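Local coordinates for protein dihydropteroate synthase (Anaplasma phagocytophilum, PDB 6UCZ) that probably catalyses the condensation of 6-hydroxymethyl-dihydropterin pyrophosphate with p-aminobenzoate to give dihydropteroate in folate synthesis, and here holds a pterin monophosphate, at residues V236-S239 with M243-L246; M260-L265 with D271-H276; R168-Q173 with P214-Y219; E75-G80 with N133-L138. One frame throughout, in Å; residues are numbered along the deposited sequence.

In the fold
The chain forms a TIM barrel of eight parallel strands, and its four contacts follow one another in series, none nesting in or crossing another. Contact 4 comes first, closing 52 intervening residues to join the loop after strand 69-73 to the end of strand 131-134. Contact 3 then ties the loop before helix 174-194 to helix 214-222. Contact 1 is a short closure within the loop after strand 235-236, and contact 2 packs helix 255-267 on strand 272-275. Contacts 1, 2 and 4 all touch the bound pterin. Hydrogen bonds join His238 to Ser262 and Ser239 to His276 between contacts 1 and 2, and Trp218 to Met243 between contacts 3 and 1.

Contact 1: V236-S239 with M243-L246; sequences VGHS and MFSL. With PMM (pterin-6-yl-methyl-monophosphate), chain C.
Both His238 and Met243 turn CG in between their own backbone N and carbonyl carbon (chi1 60° and 65°), and Met243 then bends at its third torsion, which leaves SD 4.2 Å from His238 CB. The two belong to the loop that follows the seventh strand of the TIM barrel, in chain order, and that folds back on itself over a 3-10 turn. Phe244 comes in edge first: its CE2 lies 3.3 Å from His238 O, with the carbonyl oxygen in the plane of the ring. The two aromatic side chains themselves meet more loosely, Phe244 CZ standing 4.4 Å from His238 CD2 at the edge of the imidazole. That imidazole is held by a hydrogen bond of NE2 to Ser262 OG on helix 255-267, while Trp218 meets Phe244 edge-to-face. One step earlier the loop reaches the ligand, and Lys241 NZ bonds to the Gly237 carbonyl. Gly237 O comes within 3.3 Å of pterin O4.

Contact 2: M260-L265 with D271-H276; sequences MLSTFL and DFLRVH. With PMM (pterin-6-yl-methyl-monophosphate), chain C.
Leu265 and Leu273 form the tight end of this contact, where the helix of a TIM-barrel beta-alpha-beta unit runs antiparallel to the strand that follows it, the axes 10.0 Å apart at 168°. Their side chains cross obliquely, with Leu265 CD1 3.7 Å from Leu273 CD2. The other branch of Leu273 reaches the next turn back along the helix: CD1 sits 3.9 Å from Ser262 CB and just as near the carbonyl of that residue, so the two branches of Leu273 straddle one turn of the helix, from Ser262 to Leu265. Toward Val275 the fit slackens, the closest approach being Ser262 OG to Val275 CG1 at 4.3 Å. This hydroxyl spends its polarity on His238 and on the Thr258 carbonyl. The solvent side begins away from the strand, where Met260 is exposed; helix 278-290 touches Ser262 and Thr263.

Alternate strand residues point into the barrel instead. Arg274, extended from CG to NE, lays its guanidinium flat against the pterin, whose N8 stands 3.3 Å above the guanidinium centre. Salt bridges to Asp71 and Asp114 position the group and probably temper its charge. NH1 bonds to phosphate O3P at 3.3 Å and 153°, and NH2 adds a weaker bond to the same oxygen. His276, steadied through ND1 by Ser239, brings CE1 and NE2 each to 3.3 Å from phosphate O1P, which lies at the edge of the imidazole, in its plane.

Contact 3: R168-Q173 with P214-Y219; sequences RSYVGQ and PEYSWY
Tyr216 OH donates a hydrogen bond to Gly172 O at 2.9 Å, meeting the carbonyl in its plane, on a lone pair. The amide N of Gly172 is also near, 3.2 Å from Tyr216 OH. Gly172 can adopt this backbone (phi 127°, psi -163°) because it has no CB; one would be jammed against the preceding carbonyl O. Beside this bond, Tyr170 completes a T-shaped pair: it turns its edge to the face of Tyr216, centroids 5.1 Å apart and planes at 88°. The CD2-CE2 edge of Tyr170 does the touching, both atoms 3.7 Å from Tyr216 CE1, with CD2 offset toward the rim of the ring. Tyr170 O approaches Tyr216 CE2, at 3.4 Å, from the same side of the ring as the Tyr170 edge, so one residue lines that side with both its ring and its carbonyl. Tyr170 is itself tied down, its OH giving a short hydrogen bond of 2.6 Å to Gln173 O, a bond tilted from the carbonyl plane.

Gln173 is the N-cap residue of helix 174-194, against whose Gln176 and Leu177 the Tyr170 side chain also packs. The contact thus fastens the loop after the fifth barrel strand, at its entry into that helix, to the first turn of helix 214-222, which follows the sixth strand.

Contact 4: E75-G80 with N133-L138; sequences ESTAPG and NDQGGL. With PMM (pterin-6-yl-methyl-monophosphate), chain C.
The Gln135 carboxamide, which meets Thr77 through OE1, lies on one side of the pterin plane, just outside the N8-C7 rim, tilted about 43° from the ring; the Arg274 guanidinium lies flat on the opposite face, and the Asn133 amide lies at the edge. Thr77 and Gln135 stand in the loops that follow the carboxyl ends of the second and fourth strands of the TIM barrel, in chain order, where such enzymes keep their active sites. They approach from opposite directions, Thr77 OG1 making a weak hydrogen bond of 3.0 Å to Gln135 OE1. With OG1 anti to the backbone N (chi1 -173°), the threonine turns its methyl to the ligand, CG2 being 3.4 Å from pterin C9. The glutamine is extended, which carries NE2 to 3.5 Å from pterin N8, while its N-H bonds to Asp114. Phe210 touches both side chains.

Asn133 reads the pterin edge with two bonds. Its OD1 accepts from pterin N2 at 2.8 Å, nearly straight, and its ND2 gives to pterin N1 at 3.2 Å. Asp71 takes a further bond from ND2 and so helps fix which way the amide is flipped. Beyond the strand a type I turn runs from Asp134 to Gly137. The Asp134 carboxylate reaches across the turn to the residue after it, OD2 accepting Leu138 N at 2.6 Å on the syn side but tilted 31° out of the carboxylate plane.

Contact 1: V236-S239 with M243-L246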
loop_
_atom_site.group_PDB
_atom_site.type_symbol
_atom_site.label_atom_id
_atom_site.label_comp_id
_atom_site.label_asym_id
_atom_site.label_seq_id
_atom_site.Cartn_x
_atom_site.Cartn_y
_atom_site.Cartn_z
ATOM N N VAL A 236 -0.690 6.110 0.557
ATOM C CA VAL A 236 0.127 6.224 1.760
ATOM C C VAL A 236 -0.247 5.112 2.730
ATOM O O VAL A 236 -1.429 4.919 3.040
ATOM C CB VAL A 236 -0.027 7.602 2.431
ATOM C CG1 VAL A 236 0.689 7.614 3.785
ATOM C CG2 VAL A 236 0.513 8.680 1.510
ATOM N N GLY A 237 0.767 4.398 3.229
ATOM C CA GLY A 237 0.567 3.361 4.227
ATOM C C GLY A 237 1.206 3.709 5.557
ATOM O O GLY A 237 2.334 3.298 5.861
ATOM N N HIS A 238 0.487 4.500 6.354
ATOM C CA HIS A 238 0.969 4.973 7.646
ATOM C C HIS A 238 0.454 4.142 8.812
ATOM O O HIS A 238 0.933 4.319 9.934
ATOM C CB HIS A 238 0.543 6.436 7.852
ATOM C CG HIS A 238 -0.947 6.635 7.820
ATOM N ND1 HIS A 238 -1.723 6.277 6.735
ATOM C CD2 HIS A 238 -1.800 7.151 8.737
ATOM C CE1 HIS A 238 -2.990 6.558 6.987
ATOM N NE2 HIS A 238 -3.064 7.096 8.195
ATOM N N SER A 239 -0.502 3.247 8.564
ATOM C CA SER A 239 -1.306 2.662 9.630
ATOM C C SER A 239 -0.469 1.832 10.595
ATOM O O SER A 239 0.165 0.859 10.193
ATOM C CB SER A 239 -2.422 1.819 9.018
ATOM O OG SER A 239 -3.261 1.315 10.027
ATOM N N MET A 243 6.623 4.892 12.874
ATOM C CA MET A 243 6.699 6.351 12.948
ATOM C C MET A 243 5.904 6.897 14.140
ATOM O O MET A 243 6.256 7.944 14.699
ATOM C CB MET A 243 6.223 6.978 11.637
ATOM C CG MET A 243 4.722 6.749 11.314
ATOM S SD MET A 243 4.200 7.293 9.666
ATOM C CE MET A 243 4.401 9.066 9.833
ATOM N N PHE A 244 4.866 6.186 14.574
ATOM C CA PHE A 244 4.109 6.637 15.738
ATOM C C PHE A 244 4.836 6.384 17.046
ATOM O O PHE A 244 4.342 6.794 18.089
ATOM C CB PHE A 244 2.731 5.973 15.772
ATOM C CG PHE A 244 1.805 6.484 14.716
ATOM C CD1 PHE A 244 1.080 7.659 14.913
ATOM C CD2 PHE A 244 1.716 5.844 13.489
ATOM C CE1 PHE A 244 0.222 8.155 13.921
ATOM C CE2 PHE A 244 0.892 6.342 12.500
ATOM C CZ PHE A 244 0.134 7.507 12.725
ATOM N N SER A 245 5.987 5.713 17.038
ATOM C CA SER A 245 6.760 5.629 18.269
ATOM C C SER A 245 7.316 6.989 18.667
ATOM O O SER A 245 7.732 7.169 19.817
ATOM C CB SER A 245 7.905 4.632 18.117
ATOM O OG SER A 245 8.894 5.187 17.273
ATOM N N LEU A 246 7.343 7.940 17.731
ATOM C CA LEU A 246 7.887 9.270 17.993
ATOM C C LEU A 246 6.938 10.093 18.866
ATOM O O LEU A 246 7.376 10.788 19.794
ATOM C CB LEU A 246 8.151 9.965 16.658
ATOM C CG LEU A 246 8.947 11.258 16.679
ATOM C CD1 LEU A 246 10.344 10.974 17.214
ATOM C CD2 LEU A 246 8.979 11.850 15.277
HETATM N N5 PMM C . 3.357 -1.277 4.105
HETATM C C6 PMM C . 3.395 -2.590 4.352
HETATM C C7 PMM C . 3.034 -3.509 3.384
HETATM N N8 PMM C . 2.641 -3.182 2.148
HETATM N N1 PMM C . 2.179 -1.533 0.642
HETATM C C2 PMM C . 2.131 -0.243 0.328
HETATM N N2 PMM C . 1.756 0.128 -0.901
HETATM N N3 PMM C . 2.466 0.752 1.206
HETATM C C4 PMM C . 2.901 0.556 2.496
HETATM O O4 PMM C . 3.209 1.504 3.217
HETATM C C4A PMM C . 2.971 -0.869 2.887
HETATM C C8A PMM C . 2.605 -1.866 1.911
HETATM C C9 PMM C . 3.907 -2.990 5.714
HETATM O O10 PMM C . 2.922 -2.648 6.710
HETATM P PA PMM C . 2.045 -3.766 7.484
HETATM O O1P PMM C . 1.315 -2.978 8.585
HETATM O O2P PMM C . 3.016 -4.709 8.181
HETATM O O3P PMM C . 1.128 -4.454 6.528
#

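Contact 2: M260-L265 with D271-H276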
loop_
_atom_site.group_PDB
_atom_site.type_symbol
_atom_site.label_atom_id
_atom_site.label_comp_id
_atom_site.label_asym_id
_atom_site.label_seq_id
_atom_site.Cartn_x
_atom_site.Cartn_y
_atom_site.Cartn_z
ATOM N N MET A 260 -5.953 10.181 13.165
ATOM C CA MET A 260 -5.647 11.609 13.197
ATOM C C MET A 260 -4.802 12.020 11.997
ATOM O O MET A 260 -5.052 13.066 11.377
ATOM C CB MET A 260 -4.943 11.970 14.507
ATOM C CG MET A 260 -5.795 11.680 15.764
ATOM S SD MET A 260 -4.975 12.233 17.277
ATOM C CE MET A 260 -5.606 11.128 18.518
ATOM N N LEU A 261 -3.790 11.215 11.652
ATOM C CA LEU A 261 -3.012 11.502 10.453
ATOM C C LEU A 261 -3.823 11.239 9.188
ATOM O O LEU A 261 -3.710 11.985 8.206
ATOM C CB LEU A 261 -1.713 10.683 10.468
ATOM C CG LEU A 261 -0.826 10.775 9.229
ATOM C CD1 LEU A 261 -0.448 12.232 8.901
ATOM C CD2 LEU A 261 0.402 9.923 9.446
ATOM N N SER A 262 -4.661 10.192 9.197
ATOM C CA SER A 262 -5.521 9.925 8.046
ATOM C C SER A 262 -6.324 11.163 7.650
ATOM O O SER A 262 -6.469 11.460 6.458
ATOM C CB SER A 262 -6.470 8.768 8.353
ATOM O OG SER A 262 -5.768 7.552 8.465
ATOM N N THR A 263 -6.851 11.897 8.637
ATOM C CA THR A 263 -7.610 13.109 8.333
ATOM C C THR A 263 -6.755 14.109 7.571
ATOM O O THR A 263 -7.190 14.667 6.557
ATOM C CB THR A 263 -8.139 13.753 9.615
ATOM O OG1 THR A 263 -8.940 12.817 10.341
ATOM C CG2 THR A 263 -8.994 14.970 9.268
ATOM N N PHE A 264 -5.521 14.331 8.038
ATOM C CA PHE A 264 -4.615 15.258 7.365
ATOM C C PHE A 264 -4.311 14.792 5.943
ATOM O O PHE A 264 -4.333 15.584 4.992
ATOM C CB PHE A 264 -3.314 15.377 8.157
ATOM C CG PHE A 264 -2.209 16.059 7.403
ATOM C CD1 PHE A 264 -2.092 17.448 7.447
ATOM C CD2 PHE A 264 -1.290 15.331 6.661
ATOM C CE1 PHE A 264 -1.078 18.100 6.753
ATOM C CE2 PHE A 264 -0.266 15.975 5.964
ATOM C CZ PHE A 264 -0.164 17.355 6.009
ATOM N N LEU A 265 -3.978 13.514 5.790
ATOM C CA LEU A 265 -3.655 12.987 4.466
ATOM C C LEU A 265 -4.847 13.109 3.519
ATOM O O LEU A 265 -4.688 13.480 2.351
ATOM C CB LEU A 265 -3.211 11.532 4.587
ATOM C CG LEU A 265 -1.912 11.284 5.345
ATOM C CD1 LEU A 265 -1.713 9.784 5.486
ATOM C CD2 LEU A 265 -0.737 11.928 4.617
ATOM N N ASP A 271 -4.759 9.818 -2.578
ATOM C CA ASP A 271 -5.794 9.079 -3.295
ATOM C C ASP A 271 -6.133 7.755 -2.628
ATOM O O ASP A 271 -7.277 7.295 -2.725
ATOM C CB ASP A 271 -5.363 8.865 -4.744
ATOM C CG ASP A 271 -4.966 10.165 -5.426
ATOM O OD1 ASP A 271 -3.904 10.719 -5.062
ATOM O OD2 ASP A 271 -5.706 10.631 -6.322
ATOM N N PHE A 272 -5.177 7.142 -1.934
ATOM C CA PHE A 272 -5.404 5.858 -1.282
ATOM C C PHE A 272 -4.760 5.876 0.093
ATOM O O PHE A 272 -3.595 6.268 0.222
ATOM C CB PHE A 272 -4.811 4.696 -2.102
ATOM C CG PHE A 272 -5.404 4.545 -3.479
ATOM C CD1 PHE A 272 -4.880 5.235 -4.559
ATOM C CD2 PHE A 272 -6.474 3.703 -3.690
ATOM C CE1 PHE A 272 -5.425 5.087 -5.822
ATOM C CE2 PHE A 272 -7.025 3.549 -4.948
ATOM C CZ PHE A 272 -6.503 4.245 -6.015
ATOM N N LEU A 273 -5.481 5.386 1.102
ATOM C CA LEU A 273 -4.921 5.185 2.437
ATOM C C LEU A 273 -4.983 3.702 2.767
ATOM O O LEU A 273 -6.063 3.110 2.754
ATOM C CB LEU A 273 -5.679 5.992 3.495
ATOM C CG LEU A 273 -5.643 7.505 3.357
ATOM C CD1 LEU A 273 -6.432 8.153 4.501
ATOM C CD2 LEU A 273 -4.178 7.978 3.359
ATOM N N ARG A 274 -3.827 3.107 3.062
ATOM C CA ARG A 274 -3.724 1.685 3.368
ATOM C C ARG A 274 -3.722 1.535 4.884
ATOM O O ARG A 274 -2.759 1.941 5.553
ATOM C CB ARG A 274 -2.459 1.112 2.719
ATOM C CG ARG A 274 -2.301 -0.384 2.834
ATOM C CD ARG A 274 -0.970 -0.879 2.187
ATOM N NE ARG A 274 -0.850 -2.322 2.371
ATOM C CZ ARG A 274 -0.352 -2.901 3.461
ATOM N NH1 ARG A 274 0.105 -2.159 4.466
ATOM N NH2 ARG A 274 -0.310 -4.223 3.549
ATOM N N VAL A 275 -4.807 0.986 5.432
ATOM C CA VAL A 275 -5.095 1.108 6.855
ATOM C C VAL A 275 -5.602 -0.214 7.403
ATOM O O VAL A 275 -6.172 -1.039 6.678
ATOM C CB VAL A 275 -6.141 2.223 7.134
ATOM C CG1 VAL A 275 -5.579 3.582 6.765
ATOM C CG2 VAL A 275 -7.462 1.922 6.376
ATOM N N HIS A 276 -5.401 -0.403 8.711
ATOM C CA HIS A 276 -5.978 -1.554 9.404
ATOM C C HIS A 276 -7.427 -1.290 9.813
ATOM O O HIS A 276 -8.302 -2.137 9.605
ATOM C CB HIS A 276 -5.129 -1.911 10.629
ATOM C CG HIS A 276 -3.708 -2.266 10.292
ATOM N ND1 HIS A 276 -2.717 -1.320 10.140
ATOM C CD2 HIS A 276 -3.123 -3.464 10.054
ATOM C CE1 HIS A 276 -1.578 -1.919 9.839
ATOM N NE2 HIS A 276 -1.799 -3.222 9.773
HETATM N N5 PMM C . 3.357 -1.277 4.105
HETATM C C6 PMM C . 3.395 -2.590 4.352
HETATM C C7 PMM C . 3.034 -3.509 3.384
HETATM N N8 PMM C . 2.641 -3.182 2.148
HETATM N N1 PMM C . 2.179 -1.533 0.642
HETATM C C2 PMM C . 2.131 -0.243 0.328
HETATM N N2 PMM C . 1.756 0.128 -0.901
HETATM N N3 PMM C . 2.466 0.752 1.206
HETATM C C4 PMM C . 2.901 0.556 2.496
HETATM O O4 PMM C . 3.209 1.504 3.217
HETATM C C4A PMM C . 2.971 -0.869 2.887
HETATM C C8A PMM C . 2.605 -1.866 1.911
HETATM C C9 PMM C . 3.907 -2.990 5.714
HETATM O O10 PMM C . 2.922 -2.648 6.710
HETATM P PA PMM C . 2.045 -3.766 7.484
HETATM O O1P PMM C . 1.315 -2.978 8.585
HETATM O O2P PMM C . 3.016 -4.709 8.181
HETATM O O3P PMM C . 1.128 -4.454 6.528
#

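Contact 3: R168-Q173 with P214-Y219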
loop_
_atom_site.group_PDB
_atom_site.type_symbol
_atom_site.label_atom_id
_atom_site.label_comp_id
_atom_site.label_asym_id
_atom_site.label_seq_id
_atom_site.Cartn_x
_atom_site.Cartn_y
_atom_site.Cartn_z
ATOM N N ARG A 168 20.234 -0.409 6.178
ATOM C CA ARG A 168 19.752 0.248 4.962
ATOM C C ARG A 168 18.702 1.272 5.371
ATOM O O ARG A 168 17.499 1.029 5.258
ATOM C CB ARG A 168 19.221 -0.770 3.940
ATOM C CG ARG A 168 20.349 -1.664 3.406
ATOM C CD ARG A 168 19.848 -2.635 2.358
ATOM N NE ARG A 168 19.483 -3.925 2.933
ATOM C CZ ARG A 168 18.244 -4.287 3.256
ATOM N NH1 ARG A 168 17.218 -3.449 3.068
ATOM N NH2 ARG A 168 18.034 -5.493 3.770
ATOM N N SER A 169 19.168 2.412 5.866
ATOM C CA SER A 169 18.294 3.440 6.422
ATOM C C SER A 169 18.829 4.811 6.027
ATOM O O SER A 169 20.042 5.043 6.055
ATOM C CB SER A 169 18.213 3.308 7.949
ATOM O OG SER A 169 17.353 4.279 8.511
ATOM N N TYR A 170 17.927 5.737 5.728
ATOM C CA TYR A 170 18.338 7.039 5.223
ATOM C C TYR A 170 18.851 7.908 6.360
ATOM O O TYR A 170 18.269 7.944 7.444
ATOM C CB TYR A 170 17.173 7.771 4.531
ATOM C CG TYR A 170 17.592 9.148 4.045
ATOM C CD1 TYR A 170 18.211 9.304 2.807
ATOM C CD2 TYR A 170 17.418 10.290 4.845
ATOM C CE1 TYR A 170 18.632 10.543 2.361
ATOM C CE2 TYR A 170 17.841 11.542 4.407
ATOM C CZ TYR A 170 18.450 11.655 3.158
ATOM O OH TYR A 170 18.885 12.873 2.690
ATOM N N VAL A 171 19.949 8.608 6.089
ATOM C CA VAL A 171 20.557 9.591 6.977
ATOM C C VAL A 171 20.881 10.815 6.131
ATOM O O VAL A 171 21.259 10.685 4.963
ATOM C CB VAL A 171 21.836 9.049 7.665
ATOM C CG1 VAL A 171 21.526 7.825 8.514
ATOM C CG2 VAL A 171 22.882 8.708 6.640
ATOM N N GLY A 172 20.683 12.006 6.689
ATOM C CA GLY A 172 20.948 13.217 5.941
ATOM C C GLY A 172 19.750 14.144 5.950
ATOM O O GLY A 172 18.841 14.004 6.772
ATOM N N GLN A 173 19.762 15.097 5.015
ATOM C CA GLN A 173 18.731 16.134 4.963
ATOM C C GLN A 173 17.393 15.550 4.532
ATOM O O GLN A 173 17.334 14.790 3.556
ATOM C CB GLN A 173 19.140 17.247 4.001
ATOM C CG GLN A 173 20.395 17.958 4.433
ATOM C CD GLN A 173 20.240 18.544 5.815
ATOM O OE1 GLN A 173 19.202 19.121 6.143
ATOM N NE2 GLN A 173 21.257 18.371 6.650
ATOM N N PRO A 214 11.413 7.359 12.090
ATOM C CA PRO A 214 10.163 8.117 12.333
ATOM C C PRO A 214 10.188 9.581 11.910
ATOM O O PRO A 214 9.244 10.031 11.248
ATOM C CB PRO A 214 9.962 7.965 13.848
ATOM C CG PRO A 214 10.586 6.666 14.188
ATOM C CD PRO A 214 11.787 6.514 13.238
ATOM N N GLU A 215 11.243 10.331 12.247
ATOM C CA GLU A 215 11.313 11.736 11.846
ATOM C C GLU A 215 11.186 11.901 10.336
ATOM O O GLU A 215 10.533 12.838 9.862
ATOM C CB GLU A 215 12.614 12.363 12.329
ATOM C CG GLU A 215 12.764 12.378 13.842
ATOM C CD GLU A 215 13.343 11.072 14.397
ATOM O OE1 GLU A 215 13.825 11.094 15.554
ATOM O OE2 GLU A 215 13.328 10.035 13.682
ATOM N N TYR A 216 11.842 11.026 9.559
ATOM C CA TYR A 216 11.771 11.142 8.106
ATOM C C TYR A 216 10.393 10.759 7.582
ATOM O O TYR A 216 9.904 11.367 6.624
ATOM C CB TYR A 216 12.852 10.280 7.444
ATOM C CG TYR A 216 14.259 10.736 7.762
ATOM C CD1 TYR A 216 14.764 11.929 7.254
ATOM C CD2 TYR A 216 15.090 9.962 8.563
ATOM C CE1 TYR A 216 16.072 12.353 7.563
ATOM C CE2 TYR A 216 16.383 10.367 8.869
ATOM C CZ TYR A 216 16.875 11.557 8.366
ATOM O OH TYR A 216 18.180 11.937 8.678
ATOM N N SER A 217 9.763 9.736 8.174
ATOM C CA SER A 217 8.426 9.340 7.736
ATOM C C SER A 217 7.407 10.439 7.998
ATOM O O SER A 217 6.508 10.658 7.180
ATOM C CB SER A 217 7.991 8.047 8.423
ATOM O OG SER A 217 8.722 6.941 7.910
ATOM N N TRP A 218 7.528 11.147 9.128
ATOM C CA TRP A 218 6.645 12.291 9.359
ATOM C C TRP A 218 6.917 13.404 8.357
ATOM O O TRP A 218 5.979 14.045 7.864
ATOM C CB TRP A 218 6.794 12.813 10.804
ATOM C CG TRP A 218 6.063 11.950 11.768
ATOM C CD1 TRP A 218 6.586 10.988 12.590
ATOM C CD2 TRP A 218 4.654 11.940 11.980
ATOM N NE1 TRP A 218 5.579 10.374 13.294
ATOM C CE2 TRP A 218 4.382 10.940 12.937
ATOM C CE3 TRP A 218 3.585 12.672 11.439
ATOM C CZ2 TRP A 218 3.089 10.663 13.377
ATOM C CZ3 TRP A 218 2.299 12.392 11.877
ATOM C CH2 TRP A 218 2.062 11.401 12.835
ATOM N N TYR A 219 8.197 13.663 8.063
ATOM C CA TYR A 219 8.540 14.691 7.082
ATOM C C TYR A 219 7.883 14.411 5.736
ATOM O O TYR A 219 7.356 15.324 5.089
ATOM C CB TYR A 219 10.063 14.788 6.931
ATOM C CG TYR A 219 10.519 15.848 5.946
ATOM C CD1 TYR A 219 10.644 15.565 4.586
ATOM C CD2 TYR A 219 10.807 17.137 6.374
ATOM C CE1 TYR A 219 11.059 16.546 3.680
ATOM C CE2 TYR A 219 11.225 18.120 5.484
ATOM C CZ TYR A 219 11.347 17.818 4.140
ATOM O OH TYR A 219 11.761 18.798 3.264
#

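Contact 4: E75-G80 with N133-L138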
loop_
_atom_site.group_PDB
_atom_site.type_symbol
_atom_site.label_atom_id
_atom_site.label_comp_id
_atom_site.label_asym_id
_atom_site.label_seq_id
_atom_site.Cartn_x
_atom_site.Cartn_y
_atom_site.Cartn_z
ATOM N N GLU A 75 3.031 -12.070 2.602
ATOM C CA GLU A 75 4.434 -12.030 3.008
ATOM C C GLU A 75 4.604 -10.906 4.017
ATOM O O GLU A 75 4.557 -9.727 3.650
ATOM C CB GLU A 75 5.370 -11.833 1.809
ATOM C CG GLU A 75 6.842 -12.107 2.151
ATOM C CD GLU A 75 7.767 -12.103 0.941
ATOM O OE1 GLU A 75 7.353 -11.634 -0.140
ATOM O OE2 GLU A 75 8.926 -12.560 1.081
ATOM N N SER A 76 4.834 -11.270 5.277
ATOM C CA SER A 76 5.143 -10.269 6.285
ATOM C C SER A 76 6.451 -9.579 5.937
ATOM O O SER A 76 7.467 -10.232 5.680
ATOM C CB SER A 76 5.226 -10.904 7.674
ATOM O OG SER A 76 5.918 -10.057 8.579
ATOM N N THR A 77 6.423 -8.253 5.920
ATOM C CA THR A 77 7.599 -7.455 5.617
ATOM C C THR A 77 8.166 -6.808 6.875
ATOM O O THR A 77 9.046 -5.942 6.785
ATOM C CB THR A 77 7.261 -6.422 4.542
ATOM O OG1 THR A 77 8.449 -5.748 4.111
ATOM C CG2 THR A 77 6.255 -5.429 5.062
ATOM N N ALA A 78 7.691 -7.243 8.049
ATOM C CA ALA A 78 8.131 -6.719 9.333
ATOM C C ALA A 78 9.636 -6.940 9.507
ATOM O O ALA A 78 10.218 -7.833 8.886
ATOM C CB ALA A 78 7.350 -7.393 10.462
ATOM N N PRO A 79 10.287 -6.136 10.359
ATOM C CA PRO A 79 11.763 -6.158 10.404
ATOM C C PRO A 79 12.387 -7.516 10.695
ATOM O O PRO A 79 13.397 -7.865 10.069
ATOM C CB PRO A 79 12.083 -5.151 11.518
ATOM C CG PRO A 79 10.935 -4.216 11.516
ATOM C CD PRO A 79 9.728 -5.043 11.176
ATOM N N GLY A 80 11.831 -8.295 11.616
ATOM C CA GLY A 80 12.461 -9.569 11.911
ATOM C C GLY A 80 12.102 -10.727 11.001
ATOM O O GLY A 80 12.659 -11.816 11.168
ATOM N N ASN A 133 -0.492 -4.238 -5.822
ATOM C CA ASN A 133 0.185 -3.382 -4.852
ATOM C C ASN A 133 1.629 -3.875 -4.819
ATOM O O ASN A 133 2.000 -4.716 -4.003
ATOM C CB ASN A 133 -0.500 -3.437 -3.493
ATOM C CG ASN A 133 0.264 -2.685 -2.432
ATOM O OD1 ASN A 133 1.151 -1.877 -2.734
ATOM N ND2 ASN A 133 -0.046 -2.975 -1.177
ATOM N N ASP A 134 2.444 -3.360 -5.741
ATOM C CA ASP A 134 3.813 -3.854 -5.918
ATOM C C ASP A 134 4.684 -3.219 -4.855
ATOM O O ASP A 134 5.371 -2.220 -5.094
ATOM C CB ASP A 134 4.349 -3.548 -7.312
ATOM C CG ASP A 134 5.795 -4.018 -7.501
ATOM O OD1 ASP A 134 6.300 -4.804 -6.667
ATOM O OD2 ASP A 134 6.428 -3.596 -8.490
ATOM N N GLN A 135 4.708 -3.861 -3.684
ATOM C CA GLN A 135 5.511 -3.365 -2.574
ATOM C C GLN A 135 7.006 -3.420 -2.884
ATOM O O GLN A 135 7.792 -2.725 -2.237
ATOM C CB GLN A 135 5.196 -4.214 -1.347
ATOM C CG GLN A 135 5.838 -3.770 -0.069
ATOM C CD GLN A 135 5.743 -4.825 1.011
ATOM O OE1 GLN A 135 6.578 -4.868 1.917
ATOM N NE2 GLN A 135 4.726 -5.694 0.918
ATOM N N GLY A 136 7.404 -4.175 -3.908
ATOM C CA GLY A 136 8.791 -4.192 -4.313
ATOM C C GLY A 136 9.176 -3.100 -5.271
ATOM O O GLY A 136 10.372 -2.905 -5.517
ATOM N N GLY A 137 8.199 -2.373 -5.817
ATOM C CA GLY A 137 8.504 -1.307 -6.753
ATOM C C GLY A 137 9.339 -1.781 -7.934
ATOM O O GLY A 137 10.410 -1.234 -8.203
ATOM N N LEU A 138 8.863 -2.816 -8.625
ATOM C CA LEU A 138 9.558 -3.418 -9.763
ATOM C C LEU A 138 10.881 -4.057 -9.340
ATOM O O LEU A 138 11.842 -4.098 -10.106
ATOM C CB LEU A 138 9.786 -2.401 -10.885
ATOM C CG LEU A 138 8.602 -1.505 -11.244
ATOM C CD1 LEU A 138 8.935 -0.681 -12.485
ATOM C CD2 LEU A 138 7.315 -2.312 -11.426
HETATM N N5 PMM C . 3.357 -1.277 4.105
HETATM C C6 PMM C . 3.395 -2.590 4.352
HETATM C C7 PMM C . 3.034 -3.509 3.384
HETATM N N8 PMM C . 2.641 -3.182 2.148
HETATM N N1 PMM C . 2.179 -1.533 0.642
HETATM C C2 PMM C . 2.131 -0.243 0.328
HETATM N N2 PMM C . 1.756 0.128 -0.901
HETATM N N3 PMM C . 2.466 0.752 1.206
HETATM C C4 PMM C . 2.901 0.556 2.496
HETATM O O4 PMM C . 3.209 1.504 3.217
HETATM C C4A PMM C . 2.971 -0.869 2.887
HETATM C C8A PMM C . 2.605 -1.866 1.911
HETATM C C9 PMM C . 3.907 -2.990 5.714
HETATM O O10 PMM C . 2.922 -2.648 6.710
HETATM P PA PMM C . 2.045 -3.766 7.484
HETATM O O1P PMM C . 1.315 -2.978 8.585
HETATM O O2P PMM C . 3.016 -4.709 8.181
HETATM O O3P PMM C . 1.128 -4.454 6.528
#